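Local coordinates for protein Phthiocerol/phenolphthiocerol synthesis polyketide synthase type I PpsC (PDB 5NJI) that probably dehydrates beta-hydroxyacyl intermediates during phthiocerol and phenolphthiocerol lipid synthesis in Mycobacterium tuberculosis, through the dehydratase domain of a type I polyketide synthase, at residues L65-L78 and W93-V106. The protein carries 1 engineered substitution. Numbering follows the deposited sequence. Where two conformers were deposited one is given.
Sequences LVVLPGAAYAEIAL and WMISELDLRQMLHV. With 8Z2 (~{S}-[2-[3-[[(2~{R})-4-[[[(2~{R},3~{S},4~{R},5~{R})-5-(6-aminopurin-9-yl)-4-oxidanyl-3-phosphonooxy-oxolan-2-yl]methoxy-oxidanyl-phosphoryl]oxy-oxidanyl-phosphoryl]oxy-3,3-dimethyl-2-oxidanyl-butanoyl]amino]propanoylamino]ethyl] (~{E})-dodec-2-enethioate), chain B.
Leu78 and Tyr73 meet strand 93-100 from helix 70-84. Leu78 CD2 lies 3.6 Å from Trp93 CB, the two side chains running past each other in opposite directions. The same methyl also touches Ile95 CG1. Trp93 NE1 hydrogen-bonds to Thr82 OG1, further along the helix. One turn back from Leu78, Ala74 CB meets Ile95 CD1.

With CG anti to the carbonyl carbon (chi1 -61°), the Tyr73 ring reaches past Leu100 and brings OH to Leu104 CB. Leu100 CD2 comes obliquely to the ring, 3.4 Å from Tyr73 CD2. Leu68 CD2 sits over one ring face, offset toward the rim. In the conformer given, Leu98 CD1 reaches the helix backbone at Ala74 N and CA. Tyr73 OH donates to a water in its ring plane. That water also accepts from Leu104 N and donates to Leu68 O and to OP1 of the ligand. It thus ties both segments to the pantetheine arm.

Ahead of the helix, the two segments pair through a single backbone bridge, Val67 with His105. Leu68 N donates a hydrogen bond to Leu104 O at 3.0 Å. Val66 O is gripped by two donors from opposite faces of its plane, Val106 N at 2.9 Å and His105 ND1 at 3.3 Å. The histidine bond is nearly straight (169°). It holds the ring edge toward the carbonyl, while Leu65 CD1 stands over the ring face in a CH-pi contact. Val66 CG1 packs on Val106 CB.

The ligand joins at both segments. Gly70 N donates to thioester oxygen OA1 at 3.0 Å, and Leu100 O accepts from ligand NP2. A long helix wrapped by a curved antiparallel sheet is the hot-dog fold, which these dehydratases carry twice in one chain. Here the helix start and the strand end line the acyl-CoA pocket.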
# COMPACT_ATOMS: atom_id res chain seq x y z
N LEU A 65 -15.77 4.45 8.87
CA LEU A 65 -15.99 3.18 8.17
C LEU A 65 -14.68 2.46 7.92
O LEU A 65 -13.69 3.08 7.52
CB LEU A 65 -16.70 3.39 6.83
CG LEU A 65 -18.02 4.15 6.84
CD1 LEU A 65 -18.59 4.16 5.44
CD2 LEU A 65 -18.99 3.55 7.82
N VAL A 66 -14.69 1.14 8.13
CA VAL A 66 -13.53 0.30 7.81
C VAL A 66 -13.41 0.21 6.30
O VAL A 66 -14.34 -0.20 5.61
CB VAL A 66 -13.68 -1.10 8.42
CG1 VAL A 66 -12.51 -2.01 8.02
CG2 VAL A 66 -13.79 -1.01 9.95
N VAL A 67 -12.25 0.60 5.77
CA VAL A 67 -12.02 0.67 4.34
C VAL A 67 -10.74 -0.10 4.06
O VAL A 67 -9.80 -0.07 4.86
CB VAL A 67 -11.90 2.14 3.89
CG1 VAL A 67 -11.31 2.25 2.49
CG2 VAL A 67 -13.26 2.79 3.95
N LEU A 68 -10.70 -0.78 2.94
CA LEU A 68 -9.51 -1.54 2.64
C LEU A 68 -8.40 -0.60 2.17
O LEU A 68 -8.63 0.20 1.25
CB LEU A 68 -9.77 -2.59 1.56
CG LEU A 68 -8.68 -3.65 1.42
CD1 LEU A 68 -8.72 -4.59 2.63
CD2 LEU A 68 -8.84 -4.43 0.14
N PRO A 69 -7.22 -0.63 2.77
CA PRO A 69 -6.20 0.34 2.38
C PRO A 69 -5.63 0.06 1.00
O PRO A 69 -5.57 -1.09 0.54
CB PRO A 69 -5.13 0.20 3.47
CG PRO A 69 -5.28 -1.16 3.97
CD PRO A 69 -6.75 -1.49 3.88
N GLY A 70 -5.20 1.13 0.33
CA GLY A 70 -4.62 1.00 -0.99
C GLY A 70 -3.51 -0.03 -1.04
O GLY A 70 -3.39 -0.80 -2.00
N ALA A 71 -2.64 -0.03 -0.02
CA ALA A 71 -1.54 -0.97 0.01
C ALA A 71 -1.99 -2.42 -0.03
O ALA A 71 -1.24 -3.29 -0.49
CB ALA A 71 -0.70 -0.70 1.26
N ALA A 72 -3.20 -2.72 0.44
CA ALA A 72 -3.64 -4.10 0.40
C ALA A 72 -3.86 -4.56 -1.02
O ALA A 72 -3.60 -5.72 -1.34
CB ALA A 72 -4.92 -4.28 1.22
N TYR A 73 -4.33 -3.67 -1.90
CA TYR A 73 -4.50 -4.05 -3.30
C TYR A 73 -3.14 -4.35 -3.94
O TYR A 73 -3.03 -5.25 -4.78
CB TYR A 73 -5.20 -2.94 -4.07
CG TYR A 73 -6.59 -2.59 -3.59
CD1 TYR A 73 -7.69 -3.34 -3.96
CD2 TYR A 73 -6.79 -1.49 -2.78
CE1 TYR A 73 -8.93 -2.98 -3.56
CE2 TYR A 73 -8.03 -1.13 -2.36
CZ TYR A 73 -9.10 -1.87 -2.76
OH TYR A 73 -10.35 -1.48 -2.34
N ALA A 74 -2.11 -3.60 -3.56
CA ALA A 74 -0.78 -3.88 -4.08
C ALA A 74 -0.32 -5.28 -3.68
O ALA A 74 0.18 -6.03 -4.51
CB ALA A 74 0.21 -2.83 -3.58
N GLU A 75 -0.52 -5.65 -2.41
CA GLU A 75 -0.16 -6.99 -1.98
C GLU A 75 -0.99 -8.06 -2.71
O GLU A 75 -0.47 -9.11 -3.10
CB GLU A 75 -0.33 -7.10 -0.47
CG GLU A 75 -0.31 -8.53 0.06
CD GLU A 75 0.94 -9.30 -0.33
OE1 GLU A 75 1.94 -8.69 -0.77
OE2 GLU A 75 0.93 -10.54 -0.21
N ILE A 76 -2.29 -7.81 -2.89
CA ILE A 76 -3.11 -8.80 -3.57
C ILE A 76 -2.62 -9.04 -4.99
O ILE A 76 -2.55 -10.18 -5.45
CB ILE A 76 -4.58 -8.37 -3.54
CG1 ILE A 76 -5.11 -8.47 -2.11
CG2 ILE A 76 -5.42 -9.21 -4.47
CD1 ILE A 76 -6.37 -7.66 -1.86
N ALA A 77 -2.27 -7.97 -5.70
CA ALA A 77 -1.78 -8.13 -7.06
C ALA A 77 -0.47 -8.92 -7.10
O ALA A 77 -0.30 -9.82 -7.93
CB ALA A 77 -1.61 -6.77 -7.73
N LEU A 78 0.48 -8.59 -6.21
CA LEU A 78 1.74 -9.32 -6.17
C LEU A 78 1.55 -10.77 -5.77
O LEU A 78 2.17 -11.67 -6.34
CB LEU A 78 2.73 -8.64 -5.22
CG LEU A 78 3.16 -7.26 -5.70
CD1 LEU A 78 3.90 -6.62 -4.56
CD2 LEU A 78 4.05 -7.34 -6.93
N TRP A 93 8.57 -9.59 -8.84
CA TRP A 93 7.63 -8.72 -9.52
C TRP A 93 7.80 -7.27 -9.10
O TRP A 93 8.28 -6.97 -8.01
CB TRP A 93 6.17 -9.10 -9.20
CG TRP A 93 5.91 -10.56 -9.23
CD1 TRP A 93 5.70 -11.37 -8.17
CD2 TRP A 93 5.86 -11.38 -10.39
NE1 TRP A 93 5.52 -12.66 -8.60
CE2 TRP A 93 5.61 -12.69 -9.96
CE3 TRP A 93 5.99 -11.13 -11.76
CZ2 TRP A 93 5.51 -13.75 -10.85
CZ3 TRP A 93 5.89 -12.18 -12.64
CH2 TRP A 93 5.65 -13.47 -12.18
N MET A 94 7.35 -6.39 -9.98
CA MET A 94 7.08 -5.00 -9.66
C MET A 94 5.66 -4.69 -10.09
O MET A 94 5.06 -5.41 -10.89
CB MET A 94 8.07 -4.06 -10.36
CG MET A 94 7.87 -3.96 -11.89
SD MET A 94 9.14 -2.89 -12.61
CE MET A 94 8.31 -1.31 -12.50
N ILE A 95 5.09 -3.63 -9.54
CA ILE A 95 3.81 -3.12 -10.01
C ILE A 95 4.08 -1.94 -10.92
O ILE A 95 4.51 -0.88 -10.47
CB ILE A 95 2.89 -2.73 -8.86
CG1 ILE A 95 2.68 -3.93 -7.94
CG2 ILE A 95 1.56 -2.25 -9.43
CD1 ILE A 95 1.92 -3.62 -6.66
N SER A 96 3.79 -2.12 -12.21
CA SER A 96 3.95 -1.02 -13.15
C SER A 96 2.93 0.08 -12.90
O SER A 96 3.26 1.27 -12.91
CB SER A 96 3.82 -1.52 -14.59
OG SER A 96 4.78 -2.52 -14.86
N GLU A 97 1.67 -0.31 -12.68
CA GLU A 97 0.58 0.63 -12.49
C GLU A 97 -0.50 -0.05 -11.67
O GLU A 97 -0.82 -1.22 -11.89
CB GLU A 97 0.00 1.08 -13.84
CG GLU A 97 -1.14 2.06 -13.80
CD GLU A 97 -1.75 2.27 -15.18
OE1 GLU A 97 -1.20 1.74 -16.17
OE2 GLU A 97 -2.79 2.96 -15.27
N LEU A 98 -1.03 0.68 -10.70
CA LEU A 98 -2.18 0.18 -9.96
C LEU A 98 -3.17 1.32 -9.83
O LEU A 98 -2.83 2.40 -9.34
CB LEU A 98 -1.78 -0.35 -8.58
CG LEU A 98 -2.92 -1.09 -7.87
CD1 LEU A 98 -2.35 -2.12 -6.92
CD2 LEU A 98 -3.83 -0.13 -7.12
N ASP A 99 -4.37 1.07 -10.29
CA ASP A 99 -5.38 2.05 -10.25
C ASP A 99 -6.41 1.71 -9.12
O ASP A 99 -6.98 0.69 -9.23
CB ASP A 99 -6.15 2.15 -11.60
CG ASP A 99 -5.22 2.62 -12.78
OD1 ASP A 99 -4.55 3.61 -12.61
OD2 ASP A 99 -5.21 2.10 -13.86
N LEU A 100 -6.70 2.64 -8.21
CA LEU A 100 -7.65 2.44 -7.10
C LEU A 100 -8.94 3.14 -7.57
O LEU A 100 -9.02 4.33 -7.50
CB LEU A 100 -7.12 3.03 -5.77
CG LEU A 100 -5.78 2.40 -5.36
CD1 LEU A 100 -5.17 3.05 -4.15
CD2 LEU A 100 -5.99 0.89 -5.14
N ARG A 101 -9.84 2.39 -8.17
CA ARG A 101 -11.05 2.98 -8.74
C ARG A 101 -12.32 3.28 -7.73
O ARG A 101 -13.05 4.12 -8.04
CB ARG A 101 -11.45 2.02 -9.87
CG ARG A 101 -10.21 1.41 -10.62
CD ARG A 101 -10.26 1.30 -12.14
NE ARG A 101 -11.65 1.28 -12.60
CZ ARG A 101 -12.09 0.51 -13.63
NH1 ARG A 101 -11.16 -0.27 -14.29
NH2 ARG A 101 -13.47 0.52 -13.97
N GLN A 102 -12.53 2.43 -6.75
CA GLN A 102 -13.63 2.60 -5.83
C GLN A 102 -13.30 2.08 -4.45
O GLN A 102 -12.80 1.06 -4.31
CB GLN A 102 -14.91 1.91 -6.37
CG GLN A 102 -16.11 2.11 -5.46
CD GLN A 102 -17.46 1.66 -6.05
OE1 GLN A 102 -17.59 1.65 -7.24
NE2 GLN A 102 -18.43 1.33 -5.23
N MET A 103 -13.58 2.88 -3.47
CA MET A 103 -13.27 2.49 -2.11
C MET A 103 -14.08 1.26 -1.73
O MET A 103 -15.24 1.11 -2.13
CB MET A 103 -13.59 3.62 -1.14
CG MET A 103 -12.44 4.48 -0.77
SD MET A 103 -12.87 5.57 0.60
CE MET A 103 -11.72 6.90 0.25
N LEU A 104 -13.46 0.39 -0.94
CA LEU A 104 -14.11 -0.82 -0.46
C LEU A 104 -14.41 -0.70 1.04
O LEU A 104 -13.48 -0.64 1.86
CB LEU A 104 -13.26 -2.06 -0.73
CG LEU A 104 -13.80 -3.38 -0.16
CD1 LEU A 104 -15.27 -3.59 -0.49
CD2 LEU A 104 -12.97 -4.53 -0.69
N HIS A 105 -15.69 -0.71 1.38
CA HIS A 105 -16.16 -0.73 2.76
C HIS A 105 -16.19 -2.18 3.22
O HIS A 105 -16.91 -3.01 2.64
CB HIS A 105 -17.53 -0.05 2.82
CG HIS A 105 -18.23 -0.10 4.15
ND1 HIS A 105 -17.61 -0.04 5.37
CD2 HIS A 105 -19.56 -0.14 4.42
CE1 HIS A 105 -18.51 -0.08 6.33
NE2 HIS A 105 -19.71 -0.14 5.78
N VAL A 106 -15.35 -2.51 4.20
CA VAL A 106 -15.22 -3.88 4.65
C VAL A 106 -16.32 -4.15 5.67
O VAL A 106 -16.26 -3.68 6.81
CB VAL A 106 -13.84 -4.15 5.26
CG1 VAL A 106 -13.74 -5.57 5.73
CG2 VAL A 106 -12.76 -3.86 4.21
C2 8Z2 B . -10.12 2.99 -15.97
C4 8Z2 B . -11.65 4.44 -14.97
C5 8Z2 B . -12.63 3.82 -15.58
C6 8Z2 B . -12.40 2.82 -16.38
C8 8Z2 B . -13.52 5.37 -14.45
C10 8Z2 B . -1.52 12.98 3.06
C11 8Z2 B . -0.95 14.14 2.35
C12 8Z2 B . -1.88 15.29 2.41
N9 8Z2 B . -12.21 5.37 -14.22
N7 8Z2 B . -13.77 4.37 -15.23
N3 8Z2 B . -10.38 4.05 -15.15
N1 8Z2 B . -11.16 2.38 -16.61
N6 8Z2 B . -13.47 2.30 -16.92
C1' 8Z2 B . -10.95 6.08 -13.52
C2' 8Z2 B . -10.56 6.99 -14.63
O2' 8Z2 B . -9.17 6.72 -14.60
C3' 8Z2 B . -11.10 8.42 -14.10
O3' 8Z2 B . -11.25 9.30 -15.25
C4' 8Z2 B . -10.11 8.40 -12.76
O4' 8Z2 B . -10.50 7.02 -12.30
C5' 8Z2 B . -10.20 9.30 -11.54
O5' 8Z2 B . -11.37 9.22 -10.81
P1 8Z2 B . -12.74 9.45 -11.29
O11 8Z2 B . -13.04 8.08 -11.71
O12 8Z2 B . -12.91 10.23 -12.55
O6 8Z2 B . -13.81 10.01 -10.09
P2 8Z2 B . -14.91 9.01 -9.45
O21 8Z2 B . -15.13 7.69 -10.30
O22 8Z2 B . -16.23 9.33 -9.07
O7 8Z2 B . -14.03 8.77 -8.10
CPA 8Z2 B . -12.87 9.48 -7.63
CPB 8Z2 B . -12.51 8.76 -6.30
CP8 8Z2 B . -12.32 7.27 -6.65
CP7 8Z2 B . -11.27 9.30 -5.68
CP9 8Z2 B . -13.68 8.92 -5.33
OP3 8Z2 B . -11.29 7.23 -7.56
CP6 8Z2 B . -11.98 6.36 -5.44
OP2 8Z2 B . -12.76 6.27 -4.56
NP2 8Z2 B . -10.92 5.58 -5.53
CP5 8Z2 B . -10.48 4.61 -4.55
CP4 8Z2 B . -9.47 5.26 -3.62
CP3 8Z2 B . -9.03 4.20 -2.57
OP1 8Z2 B . -9.74 3.29 -2.32
NP1 8Z2 B . -7.88 4.36 -1.98
CP2 8Z2 B . -7.36 3.42 -1.03
CP1 8Z2 B . -8.02 3.55 0.30
S 8Z2 B . -7.59 5.13 1.09
P3 8Z2 B . -12.40 8.75 -16.45
O31 8Z2 B . -13.67 8.21 -15.47
O32 8Z2 B . -12.11 7.57 -17.16
O33 8Z2 B . -12.98 9.69 -17.42
CA1 8Z2 B . -6.14 4.89 1.51
CA2 8Z2 B . -5.50 6.01 2.25
OA1 8Z2 B . -5.46 3.93 1.34
CA3 8Z2 B . -4.09 5.85 2.64
CA4 8Z2 B . -3.45 6.99 3.33
CA5 8Z2 B . -1.95 6.84 3.47
CA6 8Z2 B . -1.36 8.07 4.13
CA7 8Z2 B . -1.27 9.26 3.14
CA8 8Z2 B . -1.14 10.59 3.84
CA9 8Z2 B . -0.68 11.76 2.92
O HOH W 1 -10.52 0.78 -0.76